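Local coordinates for protein lipoxygenase (Cyanothece sp., PDB 5EK8) that probably adds molecular oxygen to polyunsaturated fatty acids at a non-heme iron, acting as a 9R-lipoxygenase, at residues A[74-79]-A[114-119]; A[85-90]-A[100-105]; A[202-207]-A[226-231]; A[207-212]-A[607-612]. All coordinates share one frame; numbering follows the deposited sequence.

In the fold
Contacts 1 and 2 lie together in the N-terminal beta sandwich, their centres about 8 Å apart, and both are buried; contacts 3 and 4 lie in the helical body, with centres about 52 to 61 Å from theirs. Contact 1 is an antiparallel ladder within one sheet, whereas contact 2 joins strand 82-91 of that sheet to strand 97-102 of the other, with a single hydrogen bond and apolar side chains. Contacts 3 and 4 share helix 188-214. Contact 3, at the surface, combines a lysine-aspartate salt bridge with a methyl over a tyrosine ring; contact 4, partly buried, rests on a histidine-threonine bond. Tyr-228, Thr-612, His-208 and Asp-227 knit these two into one polar network.

Contact 1: A[74-79]-A[114-119]; sequences EVWDRD and DLELRV
Trp-76 and Arg-118 stack face to face from neighbouring antiparallel strands. The guanidinium lies flat on the indole, its plane turned only 4° from the ring, in a cation-pi contact with CZ of Arg-118 3.6 Å from the centroid of the five-membered ring of Trp-76. CD of Arg-118 adds a CH-pi contact over the same ring. Salt bridging fixes this pose: Arg-118 grips OE1 of Glu-116 side-on through NE and NH2, with the oxygen near the guanidinium plane, which keeps the group from turning. The indole is steadied too, since NE1 of Trp-76 donates to OE1 of Glu-74 at 2.9 Å.

Backbone hydrogen bonds set the register. Glu-74 and Arg-118 exchange a pair, N of Arg-118 lying 2.9 Å from O of Glu-74, and N of Trp-76 donates to O of Glu-116, whose own N-H makes a weak bond in return. Beyond them the ladder gives way to a side-chain bond: with CG of Asp-77 set opposite its backbone N (chi1 178°), OD2 of Asp-77, also salt-bridged to Lys-110, takes N of Asp-114 at 2.6 Å, while N of Arg-78 reaches O of Asp-114.

Apolar contacts occupy the face of Val-75 and Leu-117: CG1 of Val-75 touches CD2 of Leu-115 at 3.8 Å, and CG2 of Val-75 touches CD1 of Leu-117. This face packs on Ile-100, Tyr-102 and Phe-98 of strand 97-102, in the other sheet of the sandwich; within their own sheet the two strands are flanked by strands 82-91 and 132-143.

Contact 2: A[85-90]-A[100-105]; sequences DYLGKG and IYYDPE
Leu-87 lies beside Tyr-102, both side chains pointing the same way, where strand 82-91 meets strand 97-102 of the facing sheet. CB of Leu-87 rests 3.8 Å from CB of Tyr-102. CG of Leu-87, placed opposite the carbonyl carbon (chi1 -57°), lies 3.9 Å from O of Asp-103. The branches then part: CD1 of Leu-87 packs 3.9 Å from CD1 of the Tyr-102 ring, and CD2 of Leu-87 approaches O of Asp-103.

O of Leu-87 accepts from N of Asp-103 at 2.9 Å, in a bond nearly straight at hydrogen (168°) but with the donor above the carbonyl plane. Leu-87 and Gly-88 form a classic beta bulge opposite Val-75. Two glycines let the strands close in: Gly-88 leaves little room for a CB beside O of Tyr-101, and Gly-90 has backbone angles that call for glycine, with CD1 of Ile-100 3.5 Å from CA of Gly-90. After the strand, OD1 of Asp-103 accepts from N of Glu-105 in an Asx turn, and OD2 of Asp-103 forms a salt bridge with Lys-47.

With one hydrogen bond between the segments, the junction depends chiefly on apolar fit and on glycines, so cohesion is more hydrophobic than directional.

Contact 3: A[202-207]-A[226-231]; sequences TPIKAK and ADYPPN
Ile-204 lays its CG2 methyl over the face of the Tyr-228 ring, joining helix 188-214 to Asp-227 and Tyr-228, in and after helix 221-227; these are two successive helices of the lipoxygenase's helical body. Apolar contact comes first. CG2 of Ile-204 stands 3.8 Å from the ring centroid of Tyr-228, only 13° off the normal, a CH-pi contact centred on the ring. The methyl gets there because it lies opposite the backbone N, while CG1 sits beside that N (chi1 -47°), and CG2 of Ile-204 also touches CB of Asp-227 at 3.8 Å. Lys-205 runs alongside the tyrosine, CB of Lys-205 lying 3.2 Å from OH of Tyr-228, before its chain bends off to a salt bridge with Glu-11 of helix 2-21.

Polar contact flanks this patch. Lys-207 reaches out as an extended chain, crossing Asp-227 at about a right angle, and NZ of Lys-207 forms a salt bridge with OD2 of Asp-227 at 3.0 Å. The carboxylate is met on its syn side, 24° out of plane. OD2 has a second partner in His-208, so two donors of helix 188-214 share one acceptor on Asp-227.

The phenol reaches past both segments, with its ring also packing on Val-615 and Tyr-616 of helix 608-623. Replacing Tyr-228 by an alanine would probably leave the Ile-204 methyl without its aromatic floor and open a gap toward helix 608-623. The hydroxyl makes the link to that helix, OH of Tyr-228 being hydrogen-bonded to OG1 of Thr-612.

Contact 4: A[207-212]-A[607-612]; sequences KHTIAN and DPIEAT
The imidazole of His-208 meets OG1 of Thr-612 at its edge, in the ring plane, where ND1 of His-208 and OG1 of Thr-612 lie 2.8 Å apart in a nearly straight hydrogen bond. The rings of His-208 and Tyr-228 also meet, their planes at about 70°, and NE2 of His-208 bonds OD2 of Asp-227. The imidazole is thus pinned through both nitrogens, which fixes its rotation about CB-CG. This is an antiparallel helix pair: the axes of the short segments 207-212 and 608-612 approach to 9.3 Å with their directions at 175°, bringing together residues almost 400 positions apart in sequence.

Thr-612 presents its hydroxyl because OG1 lies opposite the backbone N (chi1 180°), directed toward ND1 of His-208. Since Tyr-228 shares it, this hydroxyl is a junction between helix 188-214, helix 608-623 and the residues following helix 221-227. Exchanging His-208 for a leucine would probably leave OG1 of Thr-612 without one of its mates and take a hydrogen-bond partner from Asp-227.

Beside this bond the contact is apolar: CG2 of Thr-209, the next residue, touches CD1 of Ile-609 at 3.8 Å, while OG1 of Thr-209 turns back to the carbonyl of Lys-205 in its own helix. One turn on, the Asn-212 side chain crosses Pro-608, the first residue of the partner helix, at about a right angle. Just before Pro-608, Asp-607 is the N-cap of helix 608-623, OD2 of Asp-607 accepting from N of Glu-610 at 2.9 Å.

Contact 1: A[74-79]-A[114-119]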
loop_
_atom_site.group_PDB
_atom_site.type_symbol
_atom_site.label_atom_id
_atom_site.label_comp_id
_atom_site.label_asym_id
_atom_site.label_seq_id
_atom_site.Cartn_x
_atom_site.Cartn_y
_atom_site.Cartn_z
ATOM N N GLU A 74 14.511 -22.737 17.783
ATOM C CA GLU A 74 15.799 -23.416 17.803
ATOM C C GLU A 74 16.485 -23.229 19.155
ATOM O O GLU A 74 16.572 -22.116 19.676
ATOM C CB GLU A 74 16.695 -22.911 16.669
ATOM C CG GLU A 74 16.160 -23.211 15.265
ATOM C CD GLU A 74 17.066 -22.693 14.148
ATOM O OE1 GLU A 74 17.991 -21.902 14.435
ATOM O OE2 GLU A 74 16.852 -23.080 12.977
ATOM N N VAL A 75 16.955 -24.326 19.732
ATOM C CA VAL A 75 17.712 -24.251 20.972
ATOM C C VAL A 75 19.201 -24.150 20.664
ATOM O O VAL A 75 19.770 -25.005 19.992
ATOM C CB VAL A 75 17.445 -25.463 21.878
ATOM C CG1 VAL A 75 18.517 -25.571 22.951
ATOM C CG2 VAL A 75 16.069 -25.353 22.503
ATOM N N TRP A 76 19.818 -23.084 21.156
ATOM C CA TRP A 76 21.231 -22.829 20.931
ATOM C C TRP A 76 21.965 -22.644 22.245
ATOM O O TRP A 76 21.379 -22.228 23.239
ATOM C CB TRP A 76 21.423 -21.578 20.068
ATOM C CG TRP A 76 21.022 -21.740 18.638
ATOM C CD1 TRP A 76 19.755 -21.816 18.153
ATOM C CD2 TRP A 76 21.894 -21.823 17.501
ATOM N NE1 TRP A 76 19.776 -21.949 16.783
ATOM C CE2 TRP A 76 21.077 -21.958 16.360
ATOM C CE3 TRP A 76 23.283 -21.803 17.340
ATOM C CZ2 TRP A 76 21.605 -22.073 15.071
ATOM C CZ3 TRP A 76 23.806 -21.911 16.059
ATOM C CH2 TRP A 76 22.968 -22.054 14.944
ATOM N N ASP A 77 23.253 -22.946 22.246
ATOM C CA ASP A 77 24.107 -22.534 23.338
ATOM C C ASP A 77 24.746 -21.201 23.000
ATOM O O ASP A 77 25.479 -21.086 22.007
ATOM C CB ASP A 77 25.189 -23.566 23.622
ATOM C CG ASP A 77 26.122 -23.123 24.721
ATOM O OD1 ASP A 77 27.098 -22.399 24.431
ATOM O OD2 ASP A 77 25.875 -23.488 25.885
ATOM N N ARG A 78 24.455 -20.201 23.827
ATOM C CA ARG A 78 25.111 -18.909 23.744
ATOM C C ARG A 78 26.339 -18.921 24.641
ATOM O O ARG A 78 26.246 -19.196 25.840
ATOM C CB ARG A 78 24.158 -17.783 24.157
ATOM C CG ARG A 78 23.524 -18.002 25.519
ATOM C CD ARG A 78 23.043 -16.720 26.149
ATOM N NE ARG A 78 22.748 -16.906 27.568
ATOM C CZ ARG A 78 23.606 -16.639 28.548
ATOM N NH1 ARG A 78 24.812 -16.168 28.264
ATOM N NH2 ARG A 78 23.257 -16.838 29.811
ATOM N N ASP A 79 27.498 -18.649 24.057
ATOM C CA ASP A 79 28.723 -18.560 24.834
ATOM C C ASP A 79 29.361 -17.197 24.604
ATOM O O ASP A 79 29.330 -16.662 23.493
ATOM C CB ASP A 79 29.690 -19.699 24.476
ATOM C CG ASP A 79 29.575 -20.128 23.024
ATOM O OD1 ASP A 79 29.108 -19.311 22.204
ATOM O OD2 ASP A 79 29.954 -21.277 22.704
ATOM N N ASP A 114 24.671 -23.245 28.155
ATOM C CA ASP A 114 24.027 -22.025 28.631
ATOM C C ASP A 114 22.984 -21.623 27.600
ATOM O O ASP A 114 23.312 -21.061 26.555
ATOM C CB ASP A 114 25.049 -20.906 28.847
ATOM C CG ASP A 114 26.141 -21.294 29.829
ATOM O OD1 ASP A 114 25.864 -22.120 30.726
ATOM O OD2 ASP A 114 27.274 -20.776 29.705
ATOM N N LEU A 115 21.722 -21.911 27.902
ATOM C CA LEU A 115 20.674 -21.940 26.884
ATOM C C LEU A 115 20.271 -20.587 26.308
ATOM O O LEU A 115 20.372 -19.547 26.958
ATOM C CB LEU A 115 19.435 -22.639 27.443
ATOM C CG LEU A 115 19.615 -24.148 27.620
ATOM C CD1 LEU A 115 18.333 -24.795 28.110
ATOM C CD2 LEU A 115 20.082 -24.787 26.318
ATOM N N GLU A 116 19.817 -20.644 25.060
ATOM C CA GLU A 116 19.352 -19.498 24.296
ATOM C C GLU A 116 18.299 -19.985 23.313
ATOM O O GLU A 116 18.546 -20.902 22.533
ATOM C CB GLU A 116 20.508 -18.820 23.557
ATOM C CG GLU A 116 20.078 -18.003 22.347
ATOM C CD GLU A 116 21.252 -17.345 21.628
ATOM O OE1 GLU A 116 21.501 -17.679 20.449
ATOM O OE2 GLU A 116 21.925 -16.488 22.243
ATOM N N LEU A 117 17.117 -19.387 23.363
ATOM C CA LEU A 117 16.018 -19.813 22.511
ATOM C C LEU A 117 15.806 -18.850 21.350
ATOM O O LEU A 117 15.654 -17.649 21.552
ATOM C CB LEU A 117 14.735 -19.935 23.329
ATOM C CG LEU A 117 13.608 -20.742 22.689
ATOM C CD1 LEU A 117 14.006 -22.208 22.574
ATOM C CD2 LEU A 117 12.323 -20.576 23.493
ATOM N N ARG A 118 15.798 -19.377 20.132
ATOM C CA ARG A 118 15.600 -18.539 18.960
ATOM C C ARG A 118 14.240 -18.769 18.316
ATOM O O ARG A 118 13.865 -19.902 18.005
ATOM C CB ARG A 118 16.704 -18.781 17.929
ATOM C CG ARG A 118 18.100 -18.502 18.446
ATOM C CD ARG A 118 19.103 -18.404 17.311
ATOM N NE ARG A 118 20.475 -18.371 17.805
ATOM C CZ ARG A 118 21.551 -18.378 17.024
ATOM N NH1 ARG A 118 21.415 -18.412 15.704
ATOM N NH2 ARG A 118 22.762 -18.351 17.564
ATOM N N VAL A 119 13.506 -17.678 18.132
ATOM C CA VAL A 119 12.279 -17.686 17.358
ATOM C C VAL A 119 12.656 -17.447 15.904
ATOM O O VAL A 119 13.293 -16.432 15.575
ATOM C CB VAL A 119 11.275 -16.610 17.835
ATOM C CG1 VAL A 119 9.960 -16.743 17.082
ATOM C CG2 VAL A 119 11.042 -16.719 19.344
#

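Contact 2: A[85-90]-A[100-105]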
loop_
_atom_site.group_PDB
_atom_site.type_symbol
_atom_site.label_atom_id
_atom_site.label_comp_id
_atom_site.label_asym_id
_atom_site.label_seq_id
_atom_site.Cartn_x
_atom_site.Cartn_y
_atom_site.Cartn_z
ATOM N N ASP A 85 26.362 -22.466 19.498
ATOM C CA ASP A 85 26.274 -23.833 18.979
ATOM C C ASP A 85 24.830 -24.320 18.874
ATOM O O ASP A 85 24.033 -24.095 19.770
ATOM C CB ASP A 85 27.080 -24.793 19.857
ATOM C CG ASP A 85 28.531 -24.368 20.012
ATOM O OD1 ASP A 85 29.245 -24.310 18.987
ATOM O OD2 ASP A 85 28.955 -24.103 21.161
ATOM N N TYR A 86 24.491 -24.993 17.780
ATOM C CA TYR A 86 23.134 -25.503 17.606
ATOM C C TYR A 86 22.913 -26.789 18.398
ATOM O O TYR A 86 23.739 -27.706 18.365
ATOM C CB TYR A 86 22.836 -25.735 16.126
ATOM C CG TYR A 86 21.592 -26.554 15.867
ATOM C CD1 TYR A 86 20.322 -25.996 16.003
ATOM C CD2 TYR A 86 21.686 -27.889 15.481
ATOM C CE1 TYR A 86 19.183 -26.747 15.759
ATOM C CE2 TYR A 86 20.558 -28.643 15.237
ATOM C CZ TYR A 86 19.311 -28.072 15.377
ATOM O OH TYR A 86 18.194 -28.835 15.129
ATOM N N LEU A 87 21.787 -26.850 19.105
ATOM C CA LEU A 87 21.504 -27.966 20.004
ATOM C C LEU A 87 20.251 -28.755 19.616
ATOM O O LEU A 87 20.190 -29.966 19.843
ATOM C CB LEU A 87 21.370 -27.461 21.446
ATOM C CG LEU A 87 22.582 -26.700 21.993
ATOM C CD1 LEU A 87 22.398 -26.379 23.462
ATOM C CD2 LEU A 87 23.883 -27.479 21.761
ATOM N N GLY A 88 19.259 -28.079 19.038
ATOM C CA GLY A 88 18.025 -28.745 18.650
ATOM C C GLY A 88 16.953 -27.855 18.048
ATOM O O GLY A 88 16.951 -26.641 18.248
ATOM N N LYS A 89 16.029 -28.472 17.315
ATOM C CA LYS A 89 14.957 -27.749 16.632
ATOM C C LYS A 89 13.582 -28.091 17.197
ATOM O O LYS A 89 13.461 -28.925 18.091
ATOM C CB LYS A 89 14.978 -28.059 15.137
ATOM C CG LYS A 89 15.643 -27.008 14.274
ATOM C CD LYS A 89 15.862 -27.553 12.873
ATOM C CE LYS A 89 14.614 -28.257 12.360
ATOM N NZ LYS A 89 14.887 -29.029 11.122
ATOM N N GLY A 90 12.548 -27.452 16.655
ATOM C CA GLY A 90 11.180 -27.745 17.045
ATOM C C GLY A 90 10.224 -26.587 16.818
ATOM O O GLY A 90 10.636 -25.491 16.432
ATOM N N ILE A 100 10.911 -28.855 23.017
ATOM C CA ILE A 100 12.099 -29.045 22.182
ATOM C C ILE A 100 13.046 -30.114 22.718
ATOM O O ILE A 100 13.419 -30.091 23.885
ATOM C CB ILE A 100 12.915 -27.738 22.053
ATOM C CG1 ILE A 100 12.015 -26.549 21.709
ATOM C CG2 ILE A 100 14.030 -27.900 21.025
ATOM C CD1 ILE A 100 11.492 -26.558 20.300
ATOM N N TYR A 101 13.452 -31.042 21.861
ATOM C CA TYR A 101 14.506 -31.977 22.226
ATOM C C TYR A 101 15.853 -31.454 21.737
ATOM O O TYR A 101 16.068 -31.305 20.532
ATOM C CB TYR A 101 14.226 -33.366 21.653
ATOM C CG TYR A 101 13.034 -34.046 22.287
ATOM C CD1 TYR A 101 13.177 -34.799 23.448
ATOM C CD2 TYR A 101 11.765 -33.930 21.732
ATOM C CE1 TYR A 101 12.089 -35.420 24.039
ATOM C CE2 TYR A 101 10.672 -34.548 22.314
ATOM C CZ TYR A 101 10.840 -35.293 23.468
ATOM O OH TYR A 101 9.757 -35.911 24.050
ATOM N N TYR A 102 16.752 -31.161 22.672
ATOM C CA TYR A 102 18.081 -30.679 22.305
ATOM C C TYR A 102 19.190 -31.527 22.917
ATOM O O TYR A 102 19.002 -32.170 23.949
ATOM C CB TYR A 102 18.254 -29.208 22.707
ATOM C CG TYR A 102 18.427 -28.944 24.190
ATOM C CD1 TYR A 102 19.694 -28.833 24.753
ATOM C CD2 TYR A 102 17.325 -28.775 25.021
ATOM C CE1 TYR A 102 19.860 -28.580 26.099
ATOM C CE2 TYR A 102 17.482 -28.519 26.374
ATOM C CZ TYR A 102 18.753 -28.424 26.905
ATOM O OH TYR A 102 18.923 -28.170 28.246
ATOM N N ASP A 103 20.346 -31.527 22.259
ATOM C CA ASP A 103 21.496 -32.303 22.705
ATOM C C ASP A 103 22.553 -31.391 23.318
ATOM O O ASP A 103 23.073 -30.505 22.646
ATOM C CB ASP A 103 22.081 -33.099 21.532
ATOM C CG ASP A 103 23.303 -33.914 21.920
ATOM O OD1 ASP A 103 23.579 -34.067 23.129
ATOM O OD2 ASP A 103 23.986 -34.416 21.005
ATOM N N PRO A 104 22.869 -31.606 24.605
ATOM C CA PRO A 104 23.901 -30.809 25.274
ATOM C C PRO A 104 25.296 -31.054 24.708
ATOM O O PRO A 104 26.154 -30.195 24.845
ATOM C CB PRO A 104 23.821 -31.280 26.732
ATOM C CG PRO A 104 22.460 -31.874 26.873
ATOM C CD PRO A 104 22.175 -32.504 25.544
ATOM N N GLU A 105 25.512 -32.201 24.071
ATOM C CA GLU A 105 26.851 -32.596 23.640
ATOM C C GLU A 105 27.407 -31.770 22.483
ATOM O O GLU A 105 28.614 -31.788 22.236
ATOM C CB GLU A 105 26.866 -34.075 23.257
ATOM C CG GLU A 105 26.601 -35.011 24.418
ATOM C CD GLU A 105 26.551 -36.463 23.990
ATOM O OE1 GLU A 105 27.299 -36.841 23.062
ATOM O OE2 GLU A 105 25.759 -37.228 24.579
#

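Contact 3: A[202-207]-A[226-231]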
loop_
_atom_site.group_PDB
_atom_site.type_symbol
_atom_site.label_atom_id
_atom_site.label_comp_id
_atom_site.label_asym_id
_atom_site.label_seq_id
_atom_site.Cartn_x
_atom_site.Cartn_y
_atom_site.Cartn_z
ATOM N N THR A 202 17.185 12.970 -8.325
ATOM C CA THR A 202 17.397 13.873 -7.189
ATOM C C THR A 202 18.290 15.093 -7.466
ATOM O O THR A 202 17.999 16.175 -6.960
ATOM C CB THR A 202 17.979 13.107 -5.980
ATOM O OG1 THR A 202 17.103 12.027 -5.639
ATOM C CG2 THR A 202 18.131 14.014 -4.771
ATOM N N PRO A 203 19.376 14.939 -8.255
ATOM C CA PRO A 203 20.173 16.145 -8.530
ATOM C C PRO A 203 19.387 17.257 -9.225
ATOM O O PRO A 203 19.741 18.433 -9.090
ATOM C CB PRO A 203 21.283 15.625 -9.441
ATOM C CG PRO A 203 21.440 14.213 -9.047
ATOM C CD PRO A 203 20.055 13.727 -8.751
ATOM N N ILE A 204 18.332 16.883 -9.945
ATOM C CA ILE A 204 17.457 17.847 -10.605
ATOM C C ILE A 204 16.679 18.649 -9.565
ATOM O O ILE A 204 16.734 19.885 -9.532
ATOM C CB ILE A 204 16.464 17.148 -11.565
ATOM C CG1 ILE A 204 17.181 16.127 -12.452
ATOM C CG2 ILE A 204 15.735 18.165 -12.417
ATOM C CD1 ILE A 204 18.196 16.733 -13.402
ATOM N N LYS A 205 15.958 17.926 -8.715
ATOM C CA LYS A 205 15.173 18.523 -7.645
ATOM C C LYS A 205 16.059 19.388 -6.758
ATOM O O LYS A 205 15.658 20.460 -6.316
ATOM C CB LYS A 205 14.487 17.428 -6.825
ATOM C CG LYS A 205 13.329 17.904 -5.961
ATOM C CD LYS A 205 13.773 18.235 -4.541
ATOM C CE LYS A 205 14.187 16.988 -3.767
ATOM N NZ LYS A 205 14.757 17.326 -2.429
ATOM N N ALA A 206 17.275 18.913 -6.516
ATOM C CA ALA A 206 18.244 19.641 -5.713
ATOM C C ALA A 206 18.623 20.949 -6.391
ATOM O O ALA A 206 18.622 22.007 -5.758
ATOM C CB ALA A 206 19.477 18.790 -5.468
ATOM N N LYS A 207 18.943 20.867 -7.681
ATOM C CA LYS A 207 19.242 22.051 -8.481
ATOM C C LYS A 207 18.133 23.090 -8.350
ATOM O O LYS A 207 18.391 24.267 -8.081
ATOM C CB LYS A 207 19.429 21.676 -9.950
ATOM C CG LYS A 207 19.881 22.834 -10.827
ATOM C CD LYS A 207 19.480 22.634 -12.281
ATOM C CE LYS A 207 19.758 23.882 -13.111
ATOM N NZ LYS A 207 19.005 23.890 -14.399
ATOM N N ALA A 226 11.187 21.196 -18.248
ATOM C CA ALA A 226 12.227 20.792 -19.191
ATOM C C ALA A 226 13.286 19.907 -18.545
ATOM O O ALA A 226 13.719 18.917 -19.140
ATOM C CB ALA A 226 12.885 22.019 -19.804
ATOM N N ASP A 227 13.694 20.262 -17.329
ATOM C CA ASP A 227 14.791 19.562 -16.663
ATOM C C ASP A 227 14.426 18.136 -16.233
ATOM O O ASP A 227 15.313 17.314 -15.987
ATOM C CB ASP A 227 15.279 20.368 -15.457
ATOM C CG ASP A 227 16.152 21.546 -15.863
ATOM O OD1 ASP A 227 16.450 21.679 -17.068
ATOM O OD2 ASP A 227 16.550 22.337 -14.981
ATOM N N TYR A 228 13.131 17.844 -16.143
ATOM C CA TYR A 228 12.675 16.470 -15.937
ATOM C C TYR A 228 12.255 15.868 -17.272
ATOM O O TYR A 228 11.905 16.599 -18.194
ATOM C CB TYR A 228 11.506 16.405 -14.949
ATOM C CG TYR A 228 11.850 16.725 -13.511
ATOM C CD1 TYR A 228 12.476 15.790 -12.698
ATOM C CD2 TYR A 228 11.517 17.953 -12.958
ATOM C CE1 TYR A 228 12.778 16.081 -11.379
ATOM C CE2 TYR A 228 11.814 18.253 -11.640
ATOM C CZ TYR A 228 12.445 17.315 -10.855
ATOM O OH TYR A 228 12.740 17.615 -9.546
ATOM N N PRO A 229 12.308 14.533 -17.389
ATOM C CA PRO A 229 11.795 13.878 -18.598
ATOM C C PRO A 229 10.313 14.165 -18.819
ATOM O O PRO A 229 9.614 14.487 -17.865
ATOM C CB PRO A 229 12.037 12.384 -18.331
ATOM C CG PRO A 229 12.411 12.278 -16.894
ATOM C CD PRO A 229 13.012 13.587 -16.510
ATOM N N PRO A 230 9.838 14.061 -20.067
ATOM C CA PRO A 230 8.421 14.315 -20.347
ATOM C C PRO A 230 7.521 13.203 -19.820
ATOM O O PRO A 230 8.010 12.115 -19.523
ATOM C CB PRO A 230 8.375 14.375 -21.875
ATOM C CG PRO A 230 9.503 13.504 -22.308
ATOM C CD PRO A 230 10.589 13.722 -21.289
ATOM N N ASN A 231 6.226 13.482 -19.705
ATOM C CA ASN A 231 5.258 12.473 -19.287
ATOM C C ASN A 231 4.308 12.178 -20.429
ATOM O O ASN A 231 4.501 12.666 -21.540
ATOM C CB ASN A 231 4.471 12.926 -18.057
ATOM C CG ASN A 231 3.374 13.912 -18.403
ATOM O OD1 ASN A 231 3.585 14.848 -19.173
ATOM N ND2 ASN A 231 2.187 13.698 -17.841
#

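Contact 4: A[207-212]-A[607-612]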
loop_
_atom_site.group_PDB
_atom_site.type_symbol
_atom_site.label_atom_id
_atom_site.label_comp_id
_atom_site.label_asym_id
_atom_site.label_seq_id
_atom_site.Cartn_x
_atom_site.Cartn_y
_atom_site.Cartn_z
ATOM N N LYS A 207 18.943 20.867 -7.681
ATOM C CA LYS A 207 19.242 22.051 -8.481
ATOM C C LYS A 207 18.133 23.090 -8.350
ATOM O O LYS A 207 18.391 24.267 -8.081
ATOM C CB LYS A 207 19.429 21.676 -9.950
ATOM C CG LYS A 207 19.881 22.834 -10.827
ATOM C CD LYS A 207 19.480 22.634 -12.281
ATOM C CE LYS A 207 19.758 23.882 -13.111
ATOM N NZ LYS A 207 19.005 23.890 -14.399
ATOM N N HIS A 208 16.895 22.642 -8.528
ATOM C CA HIS A 208 15.753 23.543 -8.475
ATOM C C HIS A 208 15.586 24.166 -7.099
ATOM O O HIS A 208 15.353 25.369 -6.976
ATOM C CB HIS A 208 14.482 22.802 -8.871
ATOM C CG HIS A 208 14.491 22.310 -10.282
ATOM N ND1 HIS A 208 13.668 21.300 -10.723
ATOM C CD2 HIS A 208 15.224 22.696 -11.354
ATOM C CE1 HIS A 208 13.893 21.080 -12.007
ATOM N NE2 HIS A 208 14.835 21.912 -12.413
ATOM N N THR A 209 15.715 23.338 -6.068
ATOM C CA THR A 209 15.545 23.787 -4.694
ATOM C C THR A 209 16.570 24.852 -4.338
ATOM O O THR A 209 16.227 25.891 -3.770
ATOM C CB THR A 209 15.664 22.623 -3.698
ATOM O OG1 THR A 209 14.638 21.658 -3.960
ATOM C CG2 THR A 209 15.507 23.132 -2.281
ATOM N N ILE A 210 17.830 24.590 -4.680
ATOM C CA ILE A 210 18.904 25.540 -4.410
ATOM C C ILE A 210 18.675 26.818 -5.207
ATOM O O ILE A 210 18.934 27.915 -4.719
ATOM C CB ILE A 210 20.295 24.946 -4.744
ATOM C CG1 ILE A 210 20.538 23.678 -3.926
ATOM C CG2 ILE A 210 21.403 25.956 -4.465
ATOM C CD1 ILE A 210 21.947 23.155 -4.024
ATOM N N ALA A 211 18.165 26.671 -6.427
ATOM C CA ALA A 211 17.895 27.821 -7.284
ATOM C C ALA A 211 16.788 28.701 -6.706
ATOM O O ALA A 211 16.811 29.922 -6.857
ATOM C CB ALA A 211 17.524 27.363 -8.687
ATOM N N ASN A 212 15.823 28.069 -6.044
ATOM C CA ASN A 212 14.663 28.773 -5.511
ATOM C C ASN A 212 15.005 29.704 -4.357
ATOM O O ASN A 212 14.348 30.725 -4.155
ATOM C CB ASN A 212 13.602 27.769 -5.065
ATOM C CG ASN A 212 12.458 28.425 -4.333
ATOM O OD1 ASN A 212 11.645 29.123 -4.936
ATOM N ND2 ASN A 212 12.389 28.212 -3.023
ATOM N N ASP A 607 4.223 26.847 -6.561
ATOM C CA ASP A 607 5.459 27.617 -6.566
ATOM C C ASP A 607 6.598 26.669 -6.974
ATOM O O ASP A 607 6.424 25.448 -6.911
ATOM C CB ASP A 607 5.694 28.293 -5.198
ATOM C CG ASP A 607 5.906 27.307 -4.054
ATOM O OD1 ASP A 607 5.726 27.726 -2.886
ATOM O OD2 ASP A 607 6.257 26.134 -4.299
ATOM N N PRO A 608 7.748 27.217 -7.413
ATOM C CA PRO A 608 8.847 26.402 -7.953
ATOM C C PRO A 608 9.189 25.146 -7.144
ATOM O O PRO A 608 9.312 24.064 -7.726
ATOM C CB PRO A 608 10.023 27.378 -7.946
ATOM C CG PRO A 608 9.393 28.695 -8.204
ATOM C CD PRO A 608 8.045 28.658 -7.523
ATOM N N ILE A 609 9.318 25.281 -5.828
ATOM C CA ILE A 609 9.746 24.165 -4.991
ATOM C C ILE A 609 8.652 23.080 -4.890
ATOM O O ILE A 609 8.940 21.867 -4.921
ATOM C CB ILE A 609 10.178 24.677 -3.599
ATOM C CG1 ILE A 609 10.735 23.542 -2.744
ATOM C CG2 ILE A 609 9.054 25.409 -2.913
ATOM C CD1 ILE A 609 11.814 24.008 -1.781
ATOM N N GLU A 610 7.396 23.512 -4.834
ATOM C CA GLU A 610 6.276 22.578 -4.868
ATOM C C GLU A 610 6.192 21.873 -6.217
ATOM O O GLU A 610 5.892 20.681 -6.286
ATOM C CB GLU A 610 4.958 23.291 -4.582
ATOM C CG GLU A 610 4.717 23.603 -3.118
ATOM C CD GLU A 610 3.307 24.100 -2.858
ATOM O OE1 GLU A 610 2.851 24.015 -1.698
ATOM O OE2 GLU A 610 2.658 24.574 -3.816
ATOM N N ALA A 611 6.454 22.621 -7.285
ATOM C CA ALA A 611 6.385 22.086 -8.643
ATOM C C ALA A 611 7.436 21.003 -8.871
ATOM O O ALA A 611 7.131 19.866 -9.287
ATOM C CB ALA A 611 6.556 23.204 -9.652
ATOM N N THR A 612 8.682 21.365 -8.589
ATOM C CA THR A 612 9.775 20.434 -8.779
ATOM C C THR A 612 9.586 19.211 -7.893
ATOM O O THR A 612 9.830 18.094 -8.337
ATOM C CB THR A 612 11.153 21.081 -8.508
ATOM O OG1 THR A 612 12.185 20.105 -8.706
ATOM C CG2 THR A 612 11.248 21.644 -7.102
#